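Local coordinates for protein heme oxygenase (mycobilin-producing) (Mycobacterium tuberculosis, PDB 6DS8) that degrades heme oxidatively to mycobilin with release of free iron, using an electron donor such as ascorbate, and works as a homodimer, at residues A[3-8]-A[51-56]. The protein carries 1 engineered substitution. Sequence-based numbering, arbitrary orientation.
Sequences VKINAI and FVVTHW. With MNH (manganese protoporphyrin IX), chain D.
T54 and K4 face each other as a hydrogen-bonded pair of antiparallel strands, and the pair illustrates how a β-sheet can be adapted to a cofactor pocket, here holding manganese protoporphyrin IX in place of heme. Two backbone bonds join them, K4 N to T54 O and T54 N to K4 O, and the backbone bonds recur two residues along, at N6 and V52.

The side chain of T54 can be followed outward. Its CB lies 3.7 Å from K4 O. From there OG1 turns between the backbone N and the carbonyl carbon (chi1 76°), which brings it across the strand gap to give a hydrogen bond to K4 O at 2.9 Å, in the carbonyl plane and on a lone pair. The T54 amide approaches the same oxygen from well above that plane, so two donors grip K4 O. OG1 in turn accepts W56 NE1 at 2.7 Å, nearly in the plane of the indole, and also touches the vinyl carbon CBB of the cofactor. The other branch, CG2, lies 3.7 Å from both CBB and the methyl carbon CMC.

On this face V52 CG1 packs at 4.1 Å from the macrocycle carbon C1C, and N6 also lies against the porphyrin. K4 meets CBB with its CB, then its chain bends and leads NZ away to salt bridges with E90 and D59.

The reverse face is largely apolar, with the H55 imidazole beside V3 CG2 at its end. I5 CG2 sits 3.6 Å from F51 CG, A7 CB touches the same ring, and V53 CG1 touches both V3 CG1 and I5 CG1. V3, I5 and F51 meet the second subunit, F51 through its F91.

This is the two-sided sheet of a dimeric α+β barrel. The relay from W56 through T54 to K4 O fixes the threonine's rotation and ties the indole, which packs on W65, the predicted transition-state stabiliser, to the sheet beside the porphyrin.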
# COMPACT_ATOMS: atom_id res chain seq x y z
N VAL A 3 -6.88 3.78 -3.87
CA VAL A 3 -6.39 2.60 -3.19
C VAL A 3 -7.25 2.39 -1.95
O VAL A 3 -7.55 3.36 -1.24
CB VAL A 3 -4.91 2.75 -2.83
CG1 VAL A 3 -4.55 1.80 -1.71
CG2 VAL A 3 -4.05 2.58 -4.09
N LYS A 4 -7.71 1.15 -1.77
CA LYS A 4 -8.42 0.69 -0.57
C LYS A 4 -7.61 -0.45 0.05
O LYS A 4 -7.55 -1.56 -0.50
CB LYS A 4 -9.85 0.22 -0.90
CG LYS A 4 -10.67 1.05 -1.90
CD LYS A 4 -11.43 2.15 -1.20
CE LYS A 4 -12.05 3.17 -2.18
NZ LYS A 4 -12.35 4.45 -1.48
N ILE A 5 -6.98 -0.19 1.19
CA ILE A 5 -6.26 -1.21 1.95
C ILE A 5 -7.17 -1.71 3.05
O ILE A 5 -7.60 -0.92 3.90
CB ILE A 5 -4.96 -0.63 2.56
CG1 ILE A 5 -4.13 0.07 1.47
CG2 ILE A 5 -4.18 -1.73 3.28
CD1 ILE A 5 -2.85 0.69 2.00
N ASN A 6 -7.46 -3.00 3.08
CA ASN A 6 -8.08 -3.56 4.28
C ASN A 6 -6.98 -4.05 5.22
O ASN A 6 -6.24 -5.00 4.90
CB ASN A 6 -9.09 -4.66 3.94
CG ASN A 6 -10.23 -4.72 4.98
OD1 ASN A 6 -10.66 -3.66 5.48
ND2 ASN A 6 -10.69 -5.95 5.35
N ALA A 7 -6.89 -3.42 6.38
CA ALA A 7 -5.89 -3.74 7.43
C ALA A 7 -6.49 -4.75 8.40
O ALA A 7 -7.31 -4.38 9.22
CB ALA A 7 -5.38 -2.50 8.09
N ILE A 8 -6.08 -6.00 8.26
CA ILE A 8 -6.70 -7.10 9.05
C ILE A 8 -5.79 -7.61 10.16
O ILE A 8 -4.63 -7.90 9.94
CB ILE A 8 -7.25 -8.20 8.13
CG1 ILE A 8 -6.14 -8.94 7.40
CG2 ILE A 8 -8.24 -7.62 7.17
CD1 ILE A 8 -6.65 -9.93 6.38
N PHE A 51 -1.97 -6.20 5.28
CA PHE A 51 -2.53 -5.15 4.44
C PHE A 51 -3.01 -5.81 3.14
O PHE A 51 -2.18 -6.35 2.39
CB PHE A 51 -1.48 -4.08 4.13
CG PHE A 51 -1.34 -2.98 5.19
CD1 PHE A 51 -1.70 -3.20 6.51
CD2 PHE A 51 -0.83 -1.71 4.82
CE1 PHE A 51 -1.54 -2.17 7.47
CE2 PHE A 51 -0.68 -0.69 5.77
CZ PHE A 51 -1.04 -0.93 7.10
N VAL A 52 -4.31 -5.78 2.88
CA VAL A 52 -4.86 -6.20 1.59
C VAL A 52 -5.01 -4.93 0.74
O VAL A 52 -5.93 -4.12 0.95
CB VAL A 52 -6.19 -6.95 1.74
CG1 VAL A 52 -6.69 -7.43 0.38
CG2 VAL A 52 -6.03 -8.11 2.73
N VAL A 53 -4.06 -4.72 -0.17
CA VAL A 53 -3.93 -3.48 -0.93
C VAL A 53 -4.57 -3.65 -2.30
O VAL A 53 -4.07 -4.44 -3.12
CB VAL A 53 -2.46 -3.08 -1.07
CG1 VAL A 53 -2.36 -1.68 -1.62
CG2 VAL A 53 -1.80 -3.20 0.30
N THR A 54 -5.64 -2.90 -2.56
CA THR A 54 -6.36 -2.94 -3.83
C THR A 54 -6.33 -1.56 -4.49
O THR A 54 -6.41 -0.52 -3.81
CB THR A 54 -7.81 -3.42 -3.66
OG1 THR A 54 -8.64 -2.38 -3.10
CG2 THR A 54 -7.84 -4.67 -2.77
N HIS A 55 -6.17 -1.58 -5.83
CA HIS A 55 -6.07 -0.39 -6.66
C HIS A 55 -7.26 -0.37 -7.61
O HIS A 55 -7.61 -1.41 -8.19
CB HIS A 55 -4.78 -0.34 -7.49
CG HIS A 55 -3.53 -0.50 -6.69
ND1 HIS A 55 -3.20 -1.68 -6.05
CD2 HIS A 55 -2.52 0.36 -6.43
CE1 HIS A 55 -2.04 -1.54 -5.42
NE2 HIS A 55 -1.61 -0.30 -5.64
N TRP A 56 -7.88 0.79 -7.77
CA TRP A 56 -9.05 0.88 -8.65
C TRP A 56 -8.98 2.16 -9.45
O TRP A 56 -8.41 3.18 -9.01
CB TRP A 56 -10.39 0.82 -7.89
CG TRP A 56 -10.48 -0.33 -6.99
CD1 TRP A 56 -9.83 -0.49 -5.79
CD2 TRP A 56 -11.26 -1.52 -7.19
NE1 TRP A 56 -10.14 -1.70 -5.24
CE2 TRP A 56 -11.02 -2.36 -6.06
CE3 TRP A 56 -12.14 -1.96 -8.19
CZ2 TRP A 56 -11.64 -3.61 -5.91
CZ3 TRP A 56 -12.75 -3.21 -8.04
CH2 TRP A 56 -12.49 -4.02 -6.91
MN MNH D . -11.63 -9.09 2.52
CHA MNH D . -12.53 -11.07 4.91
CHB MNH D . -13.48 -6.67 3.93
CHC MNH D . -11.01 -6.99 0.04
CHD MNH D . -10.70 -11.49 0.78
NA MNH D . -12.94 -8.92 4.17
C1A MNH D . -13.02 -9.81 5.22
C2A MNH D . -13.71 -9.22 6.36
C3A MNH D . -14.14 -7.98 6.04
C4A MNH D . -13.57 -7.80 4.71
CMA MNH D . -14.91 -6.94 6.85
CAA MNH D . -13.95 -10.04 7.63
CBA MNH D . -12.83 -9.81 8.66
CGA MNH D . -13.07 -10.18 10.14
O1A MNH D . -13.91 -11.05 10.47
O2A MNH D . -12.37 -9.50 10.96
NB MNH D . -12.23 -7.02 2.06
C1B MNH D . -13.01 -6.11 2.77
C2B MNH D . -13.00 -4.76 2.27
C3B MNH D . -12.03 -4.93 1.26
C4B MNH D . -11.67 -6.29 1.03
CMB MNH D . -13.73 -3.62 3.00
CAB MNH D . -11.46 -3.90 0.31
CBB MNH D . -10.07 -3.42 -0.09
NC MNH D . -11.04 -9.26 0.47
C1C MNH D . -10.66 -8.25 -0.39
C2C MNH D . -10.08 -8.79 -1.60
C3C MNH D . -10.00 -10.11 -1.40
C4C MNH D . -10.57 -10.42 -0.09
CMC MNH D . -9.51 -7.92 -2.74
CAC MNH D . -9.37 -11.13 -2.32
CBC MNH D . -10.00 -11.75 -3.54
ND MNH D . -11.59 -11.15 2.79
C1D MNH D . -10.97 -12.09 1.99
C2D MNH D . -10.85 -13.40 2.63
C3D MNH D . -11.50 -13.22 3.80
C4D MNH D . -11.92 -11.85 3.93
CMD MNH D . -10.19 -14.64 2.06
CAD MNH D . -11.56 -14.21 4.96
CBD MNH D . -10.51 -13.83 6.01
CGD MNH D . -10.42 -14.66 7.27
O1D MNH D . -10.74 -15.86 7.30
O2D MNH D . -10.02 -14.09 8.32